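Local coordinates for protein giardin subunit alpha-1 (Giardia intestinalis, PDB 4EVF) that binds calcium ions and, in their presence, acidic phospholipids such as phosphatidylserine, and takes part in parasite attachment and cytoskeletal remodelling, at residues 78-81 / 82-86; 89-92 / 93-96. All coordinates share one frame; numbering follows the deposited sequence.

Contact 1 and contact 2 lie on two successive helices, 74-87 and 92-100, joined by a short loop in the predicted second annexin repeat, their centres about 9 Å apart. The 78-86 piece lies within helix 74-87 and is mostly buried; backbone hydrogen bonds carry it, and a water joins a buried histidine to an exposed aspartate. The 89-96 piece is partly buried and opens helix 92-100, so an aspartate cap and aromatic rings laid over carbonyl oxygens do the work there. The two meet directly: Ala85 O and Asp91 N are 3.1 Å apart, probably hydrogen-bonded, and Ala85 CB packs 3.6 Å from Phe95 CE1.

Contact 1: 78-81 / 82-86; sequences RAQH and IRDAL
The carbonyl oxygen of Gln80 takes the backbone N-H of Asp84 at 2.8 Å between Gln80 O and Asp84 N, a nearly straight bond with an N-H...O angle of 167°. The Asp84 carboxylate folds back over the same carbonyl: with CG set beside its own backbone N (chi1 -70°), Asp84 CG comes within 3.1 Å of Gln80 O. Asp84 OD1 accepts from a water at 3.3 Å, and the water is also hydrogen-bonded to His81 ND1 at 2.6 Å. The water thus bridges the two side chains, since His81 ND1 and Asp84 OD1 stand 4.7 Å apart and do not meet directly. The carboxylate and the nearby Arg249 and Arg250 would probably pull the ionisation of His81 in opposite directions, so its charge stays open.

All of this belongs to a regular alpha-helix, helix 74-87 of the predicted second annexin repeat, and the i to i+4 bonds continue with Ile82 N to Arg78 O and Ala85 N to His81 O. Ile82 lays its longer branch back along the preceding turn, CG1 resting 3.3 Å from Arg78 O, while its CD1 comes loosely alongside the aliphatic part of Arg78, 4.3 Å from CG. Arg78 itself runs off the helix to bond through NH2 to the carbonyl oxygen of Thr98. Ile82 meets Trp107 and Ala79 meets Met117, both on helix 104-118, while His81 packs against Arg249 and Arg250 of helix 245-255.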
ATOM      1  N   ARG A  78      -5.004  -7.289   4.984  1.00 18.21           N
ATOM      2  CA  ARG A  78      -3.771  -6.641   5.430  1.00 17.50           C
ATOM      3  C   ARG A  78      -3.121  -7.358   6.614  1.00 17.02           C
ATOM      4  O   ARG A  78      -1.902  -7.579   6.629  1.00 15.87           O
ATOM      5  CB  ARG A  78      -3.996  -5.155   5.731  1.00 17.24           C
ATOM      6  CG  ARG A  78      -2.710  -4.364   5.982  1.00 18.85           C
ATOM      7  CD  ARG A  78      -2.968  -2.890   6.341  1.00 17.83           C
ATOM      8  NE  ARG A  78      -3.569  -2.101   5.261  1.00 18.09           N
ATOM      9  CZ  ARG A  78      -2.877  -1.555   4.260  1.00 23.82           C
ATOM     10  NH1 ARG A  78      -3.493  -0.839   3.324  1.00 20.47           N
ATOM     11  NH2 ARG A  78      -1.565  -1.736   4.188  1.00 17.75           N
ATOM     12  N   ALA A  79      -3.923  -7.733   7.610  1.00 17.46           N
ATOM     13  CA  ALA A  79      -3.403  -8.442   8.773  1.00 17.45           C
ATOM     14  C   ALA A  79      -2.696  -9.744   8.388  1.00 17.25           C
ATOM     15  O   ALA A  79      -1.641 -10.068   8.939  1.00 19.27           O
ATOM     16  CB  ALA A  79      -4.520  -8.735   9.766  1.00 19.07           C
ATOM     17  N   GLN A  80      -3.290 -10.494   7.462  1.00 16.61           N
ATOM     18  CA  GLN A  80      -2.719 -11.775   7.031  1.00 19.93           C
ATOM     19  C   GLN A  80      -1.419 -11.564   6.238  1.00 21.99           C
ATOM     20  O   GLN A  80      -0.456 -12.331   6.381  1.00 21.62           O
ATOM     21  CB  GLN A  80      -3.734 -12.579   6.204  1.00 22.13           C
ATOM     22  CG  GLN A  80      -3.202 -13.915   5.685  1.00 24.78           C
ATOM     23  CD  GLN A  80      -2.953 -14.917   6.789  1.00 30.32           C
ATOM     24  OE1 GLN A  80      -1.835 -15.422   6.957  1.00 27.72           O
ATOM     25  NE2 GLN A  80      -3.996 -15.222   7.547  1.00 23.01           N
ATOM     26  N   HIS A  81      -1.396 -10.525   5.405  1.00 21.79           N
ATOM     27  CA  HIS A  81      -0.168 -10.133   4.701  1.00 21.31           C
ATOM     28  C   HIS A  81       0.959  -9.850   5.693  1.00 22.78           C
ATOM     29  O   HIS A  81       2.106 -10.261   5.491  1.00 19.54           O
ATOM     30  CB  HIS A  81      -0.403  -8.888   3.854  1.00 19.34           C
ATOM     31  CG  HIS A  81      -1.155  -9.140   2.586  1.00 18.98           C
ATOM     32  ND1 HIS A  81      -1.032 -10.305   1.858  1.00 23.78           N
ATOM     33  CD2 HIS A  81      -2.030  -8.361   1.906  1.00 17.19           C
ATOM     34  CE1 HIS A  81      -1.807 -10.235   0.788  1.00 22.17           C
ATOM     35  NE2 HIS A  81      -2.424  -9.066   0.797  1.00 19.10           N
ATOM     36  N   ILE A  82       0.629  -9.137   6.765  1.00 19.17           N
ATOM     37  CA  ILE A  82       1.602  -8.809   7.807  1.00 23.26           C
ATOM     38  C   ILE A  82       2.092 -10.054   8.564  1.00 24.43           C
ATOM     39  O   ILE A  82       3.279 -10.184   8.872  1.00 21.66           O
ATOM     40  CB  ILE A  82       1.021  -7.772   8.790  1.00 19.83           C
ATOM     41  CG1 ILE A  82       0.805  -6.434   8.074  1.00 20.06           C
ATOM     42  CG2 ILE A  82       1.915  -7.624  10.011  1.00 21.54           C
ATOM     43  CD1 ILE A  82       0.190  -5.353   8.954  1.00 20.90           C
ATOM     44  N   ARG A  83       1.171 -10.960   8.867  1.00 20.88           N
ATOM     45  CA  ARG A  83       1.524 -12.262   9.405  1.00 26.26           C
ATOM     46  C   ARG A  83       2.501 -12.979   8.468  1.00 21.27           C
ATOM     47  O   ARG A  83       3.555 -13.472   8.890  1.00 26.09           O
ATOM     48  CB  ARG A  83       0.262 -13.118   9.556  1.00 26.29           C
ATOM     49  CG  ARG A  83      -0.015 -13.569  10.981  1.00 31.34           C
ATOM     50  CD  ARG A  83       1.088 -14.440  11.536  1.00 32.83           C
ATOM     51  NE  ARG A  83       1.045 -14.463  12.992  1.00 38.16           N
ATOM     52  CZ  ARG A  83       0.819 -15.553  13.719  1.00 42.40           C
ATOM     53  NH1 ARG A  83       0.629 -16.728  13.126  1.00 47.49           N
ATOM     54  NH2 ARG A  83       0.797 -15.470  15.040  1.00 39.77           N
ATOM     55  N   ASP A  84       2.127 -13.059   7.200  1.00 19.17           N
ATOM     56  CA  ASP A  84       2.957 -13.712   6.191  1.00 22.08           C
ATOM     57  C   ASP A  84       4.366 -13.106   6.143  1.00 22.98           C
ATOM     58  O   ASP A  84       5.372 -13.829   6.081  1.00 19.49           O
ATOM     59  CB  ASP A  84       2.309 -13.591   4.817  1.00 21.34           C
ATOM     60  CG  ASP A  84       1.054 -14.434   4.678  1.00 25.07           C
ATOM     61  OD1 ASP A  84       0.497 -14.447   3.560  1.00 25.52           O
ATOM     62  OD2 ASP A  84       0.635 -15.083   5.665  1.00 23.34           O
ATOM     63  N   ALA A  85       4.431 -11.776   6.172  1.00 19.50           N
ATOM     64  CA  ALA A  85       5.715 -11.084   6.112  1.00 20.52           C
ATOM     65  C   ALA A  85       6.588 -11.428   7.312  1.00 20.86           C
ATOM     66  O   ALA A  85       7.799 -11.272   7.255  1.00 19.27           O
ATOM     67  CB  ALA A  85       5.517  -9.562   6.012  1.00 17.13           C
ATOM     68  N   LEU A  86       5.969 -11.895   8.395  1.00 20.52           N
ATOM     69  CA  LEU A  86       6.687 -12.204   9.625  1.00 19.32           C
ATOM     70  C   LEU A  86       6.913 -13.700   9.811  1.00 23.35           C
ATOM     71  O   LEU A  86       7.700 -14.102  10.666  1.00 28.25           O
ATOM     72  CB  LEU A  86       5.935 -11.659  10.855  1.00 21.09           C
ATOM     73  CG  LEU A  86       5.884 -10.136  11.011  1.00 25.71           C
ATOM     74  CD1 LEU A  86       4.895  -9.701  12.112  1.00 24.04           C
ATOM     75  CD2 LEU A  86       7.267  -9.557  11.253  1.00 23.19           C
TER
HETATM   76  O   HOH W   1       1.091 -11.845   1.678  1.00 27.53           O

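Contact 2: 89-92 / 93-96; sequences RNDH and MAFF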
ATOM      1  N   ARG A  89      11.751 -15.361   7.064  1.00 24.17           N
ATOM      2  CA  ARG A  89      12.680 -14.238   7.009  1.00 23.04           C
ATOM      3  C   ARG A  89      11.879 -12.959   6.778  1.00 22.24           C
ATOM      4  O   ARG A  89      10.989 -12.938   5.926  1.00 21.61           O
ATOM      5  CB  ARG A  89      13.633 -14.458   5.847  1.00 25.28           C
ATOM      6  CG  ARG A  89      15.002 -13.831   5.970  1.00 30.36           C
ATOM      7  CD  ARG A  89      15.915 -14.454   4.905  1.00 33.83           C
ATOM      8  NE  ARG A  89      15.159 -15.454   4.151  1.00 35.57           N
ATOM      9  CZ  ARG A  89      15.430 -15.828   2.906  1.00 35.03           C
ATOM     10  NH1 ARG A  89      16.461 -15.296   2.261  1.00 27.60           N
ATOM     11  NH2 ARG A  89      14.659 -16.731   2.306  1.00 35.00           N
ATOM     12  N   ASN A  90      12.174 -11.898   7.520  1.00 19.56           N
ATOM     13  CA  ASN A  90      11.360 -10.683   7.406  1.00 21.81           C
ATOM     14  C   ASN A  90      11.213 -10.212   5.955  1.00 26.42           C
ATOM     15  O   ASN A  90      12.210 -10.004   5.269  1.00 21.32           O
ATOM     16  CB  ASN A  90      11.931  -9.547   8.258  1.00 22.48           C
ATOM     17  CG  ASN A  90      11.863  -9.831   9.761  1.00 20.54           C
ATOM     18  OD1 ASN A  90      11.046 -10.626  10.236  1.00 21.67           O
ATOM     19  ND2 ASN A  90      12.726  -9.173  10.510  1.00 18.04           N
ATOM     20  N   ASP A  91       9.973 -10.032   5.493  1.00 21.68           N
ATOM     21  CA  ASP A  91       9.729  -9.587   4.120  1.00 19.34           C
ATOM     22  C   ASP A  91       9.684  -8.063   4.067  1.00 22.07           C
ATOM     23  O   ASP A  91       8.622  -7.464   4.223  1.00 19.04           O
ATOM     24  CB  ASP A  91       8.421 -10.192   3.573  1.00 19.57           C
ATOM     25  CG  ASP A  91       8.280 -10.043   2.047  1.00 21.37           C
ATOM     26  OD1 ASP A  91       8.870  -9.102   1.468  1.00 17.93           O
ATOM     27  OD2 ASP A  91       7.564 -10.869   1.421  1.00 18.19           O
ATOM     28  N   HIS A  92      10.833  -7.423   3.841  1.00 21.96           N
ATOM     29  CA  HIS A  92      10.871  -5.959   3.909  1.00 22.86           C
ATOM     30  C   HIS A  92      10.012  -5.293   2.831  1.00 21.00           C
ATOM     31  O   HIS A  92       9.394  -4.256   3.075  1.00 19.88           O
ATOM     32  CB  HIS A  92      12.312  -5.431   3.843  1.00 26.00           C
ATOM     33  CG  HIS A  92      13.167  -5.861   4.995  1.00 26.93           C
ATOM     34  ND1 HIS A  92      14.454  -5.402   5.180  1.00 28.50           N
ATOM     35  CD2 HIS A  92      12.917  -6.703   6.026  1.00 27.74           C
ATOM     36  CE1 HIS A  92      14.963  -5.950   6.269  1.00 28.10           C
ATOM     37  NE2 HIS A  92      14.053  -6.745   6.800  1.00 26.59           N
ATOM     38  N   MET A  93       9.985  -5.872   1.633  1.00 17.74           N
ATOM     39  CA  MET A  93       9.150  -5.314   0.587  1.00 21.02           C
ATOM     40  C   MET A  93       7.694  -5.319   1.031  1.00 17.70           C
ATOM     41  O   MET A  93       6.994  -4.321   0.881  1.00 17.38           O
ATOM     42  CB  MET A  93       9.325  -6.066  -0.735  1.00 19.26           C
ATOM     43  CG  MET A  93      10.641  -5.718  -1.440  1.00 21.13           C
ATOM     44  SD  MET A  93      10.839  -6.618  -2.992  1.00 39.93           S
ATOM     45  CE  MET A  93      11.004  -8.291  -2.377  1.00 31.46           C
ATOM     46  N   ALA A  94       7.261  -6.438   1.601  1.00 16.32           N
ATOM     47  CA  ALA A  94       5.894  -6.564   2.099  1.00 18.69           C
ATOM     48  C   ALA A  94       5.635  -5.559   3.226  1.00 19.71           C
ATOM     49  O   ALA A  94       4.536  -4.989   3.322  1.00 19.77           O
ATOM     50  CB  ALA A  94       5.637  -7.972   2.583  1.00 17.66           C
ATOM     51  N   PHE A  95       6.639  -5.351   4.077  1.00 15.95           N
ATOM     52  CA  PHE A  95       6.548  -4.334   5.134  1.00 16.32           C
ATOM     53  C   PHE A  95       6.139  -2.982   4.544  1.00 21.43           C
ATOM     54  O   PHE A  95       5.233  -2.319   5.068  1.00 18.84           O
ATOM     55  CB  PHE A  95       7.884  -4.165   5.886  1.00 18.65           C
ATOM     56  CG  PHE A  95       8.227  -5.301   6.824  1.00 21.13           C
ATOM     57  CD1 PHE A  95       7.308  -6.296   7.113  1.00 17.67           C
ATOM     58  CD2 PHE A  95       9.487  -5.365   7.422  1.00 21.74           C
ATOM     59  CE1 PHE A  95       7.631  -7.344   7.979  1.00 20.47           C
ATOM     60  CE2 PHE A  95       9.816  -6.397   8.292  1.00 21.47           C
ATOM     61  CZ  PHE A  95       8.883  -7.391   8.570  1.00 22.56           C
ATOM     62  N   PHE A  96       6.822  -2.560   3.475  1.00 18.75           N
ATOM     63  CA  PHE A  96       6.506  -1.279   2.841  1.00 18.26           C
ATOM     64  C   PHE A  96       5.048  -1.244   2.391  1.00 18.32           C
ATOM     65  O   PHE A  96       4.338  -0.244   2.606  1.00 16.80           O
ATOM     66  CB  PHE A  96       7.430  -0.984   1.636  1.00 17.85           C
ATOM     67  CG  PHE A  96       8.896  -1.017   1.965  1.00 20.39           C
ATOM     68  CD1 PHE A  96       9.352  -0.637   3.219  1.00 21.24           C
ATOM     69  CD2 PHE A  96       9.819  -1.459   1.023  1.00 20.93           C
ATOM     70  CE1 PHE A  96      10.708  -0.682   3.525  1.00 19.52           C
ATOM     71  CE2 PHE A  96      11.173  -1.510   1.323  1.00 23.33           C
ATOM     72  CZ  PHE A  96      11.619  -1.120   2.574  1.00 24.87           C
TER
HETATM   73  O   HOH W   2      11.369  -8.645   0.678  1.00 25.62           O
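Asp91 and Ala94 touch across the first turn of the helix, the carboxylate carbon Asp91 CG sitting 3.4 Å from the methyl Ala94 CB. Asp91 is the N-cap: with CG anti to its own backbone N (chi1 -166°), the carboxylate swings forward, and Asp91 OD1 accepts the backbone N-H of Ala94 at 3.1 Å from Ala94 N. The N-H comes from above the carboxylate plane, 67° out of it, and the bond is nonetheless fairly straight. A water donates to the same Asp91 OD1 at 2.7 Å and accepts from Met93 N, so the cap reaches a second N-H of the first turn through solvent. The positive end of the helix dipole probably favours the ionised carboxylate here.

The two phenylalanines each turn a face to a carbonyl oxygen one turn back. Phe96 lies squarely over His92 O, which is 3.3 Å from the ring plane and over its centre, while Phe95 has Asp91 O over one face, shifted toward the rim. Those same oxygens accept the backbone N-H groups of Phe96 and Phe95. The His92 imidazole runs nearly parallel to the Phe95 ring, planes 18° apart, but the two are slid so far that they barely overlap, and His92 CD2 meets Phe95 CE2 at 3.9 Å. The far end of the Phe95 ring is met by Asn90, whose CB lies 3.7 Å from Phe95 CZ.

Beyond the turn, His92 ND1 hydrogen-bonds Thr212 OG1 and Asn90 ND2 bonds to Asp129 O. Helix 92-100 starts here after the short loop from helix 74-87; Phe95 rests on Ala85 and Leu86 of that helix and on helix 135-145, and Phe96 packs against helix 211-225.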